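PDB 4KRI: phospholethanolamine N-methyltransferase 2, which probably catalyses N-methylation of phosphobases on the route to phosphocholine in the nematode Haemonchus contortus, with S-adenosylmethionine as the probable methyl donor. Local coordinates for residues L349-L352 and E353-E356; T373-F376 and K377-L380. All coordinates share one frame; numbering follows the deposited sequence.

Contact 1. Residues L349-L352 and E353-E356; sequences LKNL and EQIE
Asn351 and Gln354 form a capping box, the reciprocal exchange of side-chain and backbone bonds that starts many helices; here it opens helix 352-362. In one direction the N-cap residue Asn351 offers its amide oxygen: OD1 accepts from Gln354 N at 2.8 Å, with the donor almost in line with the C=O bond. The first torsion of Asn351 sets CG between the backbone N and the carbonyl carbon (chi1 62°), which turns the amide back over the first turn. In the other direction Gln354 OE1 takes the N-H of Asn351 at 2.9 Å, in the carbonyl plane and nearly straight at 164°. The two amide planes stand 42° apart, and the side chains cross at about a right angle.

Backbone bonds then carry the helix forward. Ile355 N donates to Asn351 O at 3.2 Å, and Glu356 N to Leu352 O at 2.9 Å.

Apolar contacts are fewer. Lys350 runs its aliphatic stem across Gln354, CD lying 3.8 Å from Gln354 CB, while Ile355, buried against Met326 and Phe309, brings CD1 up to Lys350 CB. Leu352 packs on Val369 of strand 367-371.

The acidic ends have their partners beyond this turn: Glu356 OE2 forms a salt bridge with Lys360 NZ, and Glu353 OE2 is hydrogen-bonded to His331 NE2.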
ATOM      1  N   LEU A 349     -18.354   2.470   7.877  1.00 25.87           N
ATOM      2  CA  LEU A 349     -18.965   3.631   7.215  1.00 25.31           C
ATOM      3  C   LEU A 349     -19.299   4.782   8.154  1.00 28.41           C
ATOM      4  O   LEU A 349     -19.741   4.578   9.295  1.00 29.28           O
ATOM      5  CB  LEU A 349     -20.236   3.224   6.468  1.00 29.54           C
ATOM      6  CG  LEU A 349     -20.098   2.108   5.437  1.00 27.53           C
ATOM      7  CD1 LEU A 349     -21.487   1.719   4.927  1.00 28.41           C
ATOM      8  CD2 LEU A 349     -19.174   2.525   4.291  1.00 26.98           C
ATOM      9  N   LYS A 350     -19.105   5.995   7.646  1.00 27.35           N
ATOM     10  CA  LYS A 350     -19.455   7.214   8.363  1.00 28.67           C
ATOM     11  C   LYS A 350     -20.369   8.063   7.496  1.00 26.08           C
ATOM     12  O   LYS A 350     -20.450   7.849   6.282  1.00 27.92           O
ATOM     13  CB  LYS A 350     -18.194   8.024   8.660  1.00 30.68           C
ATOM     14  CG  LYS A 350     -17.151   7.306   9.480  1.00 44.36           C
ATOM     15  CD  LYS A 350     -16.971   7.999  10.805  1.00 48.57           C
ATOM     16  CE  LYS A 350     -15.582   7.792  11.361  1.00 46.95           C
ATOM     17  NZ  LYS A 350     -15.325   6.395  11.800  1.00 47.47           N
ATOM     18  N   ASN A 351     -21.040   9.036   8.113  1.00 29.01           N
ATOM     19  CA  ASN A 351     -21.797  10.027   7.350  1.00 24.94           C
ATOM     20  C   ASN A 351     -21.010  11.325   7.224  1.00 25.77           C
ATOM     21  O   ASN A 351     -19.904  11.431   7.763  1.00 27.05           O
ATOM     22  CB  ASN A 351     -23.204  10.253   7.940  1.00 26.13           C
ATOM     23  CG  ASN A 351     -23.172  10.800   9.358  1.00 28.78           C
ATOM     24  OD1 ASN A 351     -22.293  11.574   9.726  1.00 33.26           O
ATOM     25  ND2 ASN A 351     -24.162  10.417  10.158  1.00 29.75           N
ATOM     26  N   LEU A 352     -21.546  12.301   6.497  1.00 28.68           N
ATOM     27  CA  LEU A 352     -20.782  13.524   6.245  1.00 31.21           C
ATOM     28  C   LEU A 352     -20.584  14.344   7.518  1.00 30.79           C
ATOM     29  O   LEU A 352     -19.545  15.004   7.690  1.00 31.88           O
ATOM     30  CB  LEU A 352     -21.455  14.378   5.170  1.00 33.84           C
ATOM     31  CG  LEU A 352     -21.303  13.901   3.721  1.00 37.56           C
ATOM     32  CD1 LEU A 352     -22.042  14.833   2.769  1.00 43.30           C
ATOM     33  CD2 LEU A 352     -19.848  13.812   3.344  1.00 39.01           C
ATOM     34  N   GLU A 353     -21.578  14.297   8.397  1.00 29.36           N
ATOM     35  CA  GLU A 353     -21.507  15.012   9.665  1.00 35.70           C
ATOM     36  C   GLU A 353     -20.303  14.517  10.440  1.00 28.34           C
ATOM     37  O   GLU A 353     -19.579  15.297  11.056  1.00 30.56           O
ATOM     38  CB  GLU A 353     -22.776  14.769  10.496  1.00 44.25           C
ATOM     39  CG  GLU A 353     -24.076  15.246   9.854  1.00 58.89           C
ATOM     40  CD  GLU A 353     -25.291  14.422  10.280  1.00 75.59           C
ATOM     41  OE1 GLU A 353     -25.364  14.024  11.461  1.00 84.19           O
ATOM     42  OE2 GLU A 353     -26.177  14.169   9.431  1.00 73.90           O
ATOM     43  N   GLN A 354     -20.102  13.202  10.413  1.00 24.91           N
ATOM     44  CA  GLN A 354     -19.024  12.602  11.185  1.00 29.06           C
ATOM     45  C   GLN A 354     -17.660  12.959  10.616  1.00 26.08           C
ATOM     46  O   GLN A 354     -16.719  13.250  11.359  1.00 28.21           O
ATOM     47  CB  GLN A 354     -19.220  11.087  11.260  1.00 28.45           C
ATOM     48  CG  GLN A 354     -20.387  10.700  12.165  1.00 27.64           C
ATOM     49  CD  GLN A 354     -20.750   9.238  12.053  1.00 30.55           C
ATOM     50  OE1 GLN A 354     -20.816   8.683  10.957  1.00 32.56           O
ATOM     51  NE2 GLN A 354     -20.981   8.602  13.191  1.00 36.34           N
ATOM     52  N   ILE A 355     -17.557  12.922   9.292  1.00 24.88           N
ATOM     53  CA  ILE A 355     -16.317  13.282   8.619  1.00 22.60           C
ATOM     54  C   ILE A 355     -15.957  14.731   8.917  1.00 24.91           C
ATOM     55  O   ILE A 355     -14.809  15.041   9.241  1.00 26.01           O
ATOM     56  CB  ILE A 355     -16.435  13.045   7.107  1.00 26.51           C
ATOM     57  CG1 ILE A 355     -16.601  11.550   6.840  1.00 28.81           C
ATOM     58  CG2 ILE A 355     -15.196  13.559   6.387  1.00 25.86           C
ATOM     59  CD1 ILE A 355     -15.391  10.726   7.293  1.00 23.48           C
ATOM     60  N   GLU A 356     -16.943  15.624   8.859  1.00 26.06           N
ATOM     61  CA  GLU A 356     -16.654  17.030   9.135  1.00 29.21           C
ATOM     62  C   GLU A 356     -16.199  17.250  10.585  1.00 33.43           C
ATOM     63  O   GLU A 356     -15.282  18.030  10.832  1.00 30.93           O
ATOM     64  CB  GLU A 356     -17.850  17.925   8.801  1.00 30.70           C
ATOM     65  CG  GLU A 356     -17.512  19.414   8.838  1.00 39.34           C
ATOM     66  CD  GLU A 356     -18.633  20.285   8.299  1.00 62.86           C
ATOM     67  OE1 GLU A 356     -19.627  19.730   7.776  1.00 68.18           O
ATOM     68  OE2 GLU A 356     -18.518  21.527   8.395  1.00 68.55           O
TER

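Contact 2. Residues T373-F376 and K377-L380; sequences TPRF and KEIL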
ATOM      1  N   THR A 373     -24.164  10.853  -3.930  1.00 32.55           N
ATOM      2  CA  THR A 373     -24.936   9.648  -4.191  1.00 27.46           C
ATOM      3  C   THR A 373     -25.718   9.668  -5.522  1.00 30.11           C
ATOM      4  O   THR A 373     -25.791   8.636  -6.197  1.00 32.94           O
ATOM      5  CB  THR A 373     -25.833   9.304  -3.000  1.00 31.47           C
ATOM      6  OG1 THR A 373     -25.014   9.212  -1.827  1.00 33.20           O
ATOM      7  CG2 THR A 373     -26.552   7.988  -3.224  1.00 36.14           C
ATOM      8  N   PRO A 374     -26.281  10.830  -5.922  1.00 36.04           N
ATOM      9  CA  PRO A 374     -26.961  10.795  -7.223  1.00 35.02           C
ATOM     10  C   PRO A 374     -26.042  10.482  -8.402  1.00 31.71           C
ATOM     11  O   PRO A 374     -26.488   9.811  -9.333  1.00 36.31           O
ATOM     12  CB  PRO A 374     -27.526  12.213  -7.357  1.00 37.70           C
ATOM     13  CG  PRO A 374     -27.772  12.638  -5.939  1.00 40.42           C
ATOM     14  CD  PRO A 374     -26.600  12.067  -5.180  1.00 37.92           C
ATOM     15  N   ARG A 375     -24.798  10.956  -8.376  1.00 28.93           N
ATOM     16  CA  ARG A 375     -23.840  10.580  -9.411  1.00 26.92           C
ATOM     17  C   ARG A 375     -23.476   9.091  -9.313  1.00 31.45           C
ATOM     18  O   ARG A 375     -23.356   8.409 -10.326  1.00 34.23           O
ATOM     19  CB  ARG A 375     -22.581  11.456  -9.322  1.00 27.81           C
ATOM     20  CG  ARG A 375     -21.495  11.086 -10.324  1.00 31.22           C
ATOM     21  CD  ARG A 375     -21.935  11.284 -11.766  1.00 33.79           C
ATOM     22  NE  ARG A 375     -20.892  10.814 -12.679  1.00 33.31           N
ATOM     23  CZ  ARG A 375     -21.121  10.134 -13.798  1.00 41.03           C
ATOM     24  NH1 ARG A 375     -22.362   9.839 -14.158  1.00 41.53           N
ATOM     25  NH2 ARG A 375     -20.102   9.742 -14.555  1.00 40.33           N
ATOM     26  N   PHE A 376     -23.310   8.597  -8.090  1.00 31.09           N
ATOM     27  CA  PHE A 376     -23.012   7.190  -7.850  1.00 33.47           C
ATOM     28  C   PHE A 376     -24.083   6.317  -8.497  1.00 32.82           C
ATOM     29  O   PHE A 376     -23.768   5.315  -9.142  1.00 33.10           O
ATOM     30  CB  PHE A 376     -22.954   6.928  -6.343  1.00 33.54           C
ATOM     31  CG  PHE A 376     -22.454   5.556  -5.970  1.00 30.55           C
ATOM     32  CD1 PHE A 376     -21.361   4.995  -6.612  1.00 30.60           C
ATOM     33  CD2 PHE A 376     -23.063   4.841  -4.949  1.00 30.98           C
ATOM     34  CE1 PHE A 376     -20.901   3.738  -6.259  1.00 33.91           C
ATOM     35  CE2 PHE A 376     -22.598   3.581  -4.586  1.00 33.12           C
ATOM     36  CZ  PHE A 376     -21.518   3.035  -5.245  1.00 31.48           C
ATOM     37  N   LYS A 377     -25.344   6.714  -8.340  1.00 33.65           N
ATOM     38  CA  LYS A 377     -26.461   5.969  -8.931  1.00 35.16           C
ATOM     39  C   LYS A 377     -26.346   5.914 -10.461  1.00 34.37           C
ATOM     40  O   LYS A 377     -26.492   4.846 -11.054  1.00 31.95           O
ATOM     41  CB  LYS A 377     -27.819   6.544  -8.506  1.00 34.93           C
ATOM     42  CG  LYS A 377     -29.021   5.770  -9.067  1.00 32.67           C
ATOM     43  CD  LYS A 377     -30.345   6.334  -8.550  1.00 34.56           C
ATOM     44  CE  LYS A 377     -31.504   5.914  -9.468  1.00 39.08           C
ATOM     45  NZ  LYS A 377     -32.845   6.172  -8.890  1.00 41.03           N
ATOM     46  N   GLU A 378     -26.053   7.055 -11.088  1.00 34.06           N
ATOM     47  CA  GLU A 378     -25.875   7.107 -12.542  1.00 37.19           C
ATOM     48  C   GLU A 378     -24.754   6.171 -12.993  1.00 35.84           C
ATOM     49  O   GLU A 378     -24.889   5.461 -13.990  1.00 35.31           O
ATOM     50  CB  GLU A 378     -25.539   8.531 -13.011  1.00 36.90           C
ATOM     51  CG  GLU A 378     -26.519   9.624 -12.614  1.00 47.28           C
ATOM     52  CD  GLU A 378     -26.055  11.010 -13.069  1.00 56.14           C
ATOM     53  OE1 GLU A 378     -26.844  11.976 -12.960  1.00 61.32           O
ATOM     54  OE2 GLU A 378     -24.898  11.130 -13.539  1.00 45.79           O
ATOM     55  N   ILE A 379     -23.649   6.189 -12.253  1.00 31.06           N
ATOM     56  CA  ILE A 379     -22.497   5.357 -12.570  1.00 34.71           C
ATOM     57  C   ILE A 379     -22.846   3.867 -12.483  1.00 35.84           C
ATOM     58  O   ILE A 379     -22.486   3.085 -13.370  1.00 31.12           O
ATOM     59  CB  ILE A 379     -21.290   5.687 -11.655  1.00 27.97           C
ATOM     60  CG1 ILE A 379     -20.722   7.069 -12.005  1.00 27.15           C
ATOM     61  CG2 ILE A 379     -20.212   4.634 -11.809  1.00 26.82           C
ATOM     62  CD1 ILE A 379     -19.783   7.661 -10.958  1.00 27.57           C
ATOM     63  N   LEU A 380     -23.564   3.478 -11.431  1.00 28.59           N
ATOM     64  CA  LEU A 380     -23.937   2.074 -11.260  1.00 36.08           C
ATOM     65  C   LEU A 380     -24.803   1.604 -12.419  1.00 39.45           C
ATOM     66  O   LEU A 380     -24.629   0.490 -12.927  1.00 36.73           O
ATOM     67  CB  LEU A 380     -24.671   1.859  -9.934  1.00 33.23           C
ATOM     68  CG  LEU A 380     -23.856   1.983  -8.641  1.00 35.57           C
ATOM     69  CD1 LEU A 380     -24.792   2.050  -7.445  1.00 40.61           C
ATOM     70  CD2 LEU A 380     -22.909   0.813  -8.491  1.00 36.57           C
TER
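The guanidinium of Arg375 carries Ile379 CG1 over the centre of one face, 3.6 Å above the plane, and Glu378 OE2 at its edge, tilted somewhat out of the plane. The Phe376 ring has Leu380 over one face: CD1 makes a CH-pi contact 4.0 Å from the centroid, displaced toward the rim. The Arg375-Ile379 and Phe376-Leu380 pairs are i to i+4 neighbours on the first turns of helix 373-389, Arg375-Glu378 i to i+3; backbone bonds run from Lys377 N to Thr373 O through Leu380 N to Phe376 O.

Arg375 reaches forward because its chain leaves with CG anti to the backbone N and then bends at chi2 (64°), bringing the head alongside the next turn. There NH1 forms a salt bridge with Glu378 OE2 at 2.9 Å, on the anti lone pair. The bond is bent, with an angle of 145° at the hydrogen, and the two flat groups are turned 71° against each other. NE is hydrogen-bonded to Gln209 OE1, so polar partners beyond Glu378 also hold the head.

Phe376 also meets the rings of Tyr327, His422 and Trp424. The helix is thus amphipathic: a charged pair toward the more exposed side, and a buried aromatic about 6 Å from the bound phosphomonomethylethanolamine, consistent with a second-shell part in shaping that pocket.

Two local contacts, in series along the chain, mark how successive helices begin in the methyltransferase half of the protein. Contact 1 covers the entry to helix 352-362 and contact 2 the first turns of helix 373-389; strand 367-371 lies between them in sequence and pairs with strand 422-430, which in turn pairs with strand 320-329. Their centres are 19 Å apart and their nearest atoms about 8 Å, so they do not touch. Tyr327 of strand 320-329, a residue of the phosphobase pocket, nevertheless relates them, being touched by Leu349 and by Phe376. The side chains of Lys350 and Ile379 lie about 13 Å and 11 Å from S-adenosylhomocysteine, so both contacts flank the active site at some remove from the cofactor product.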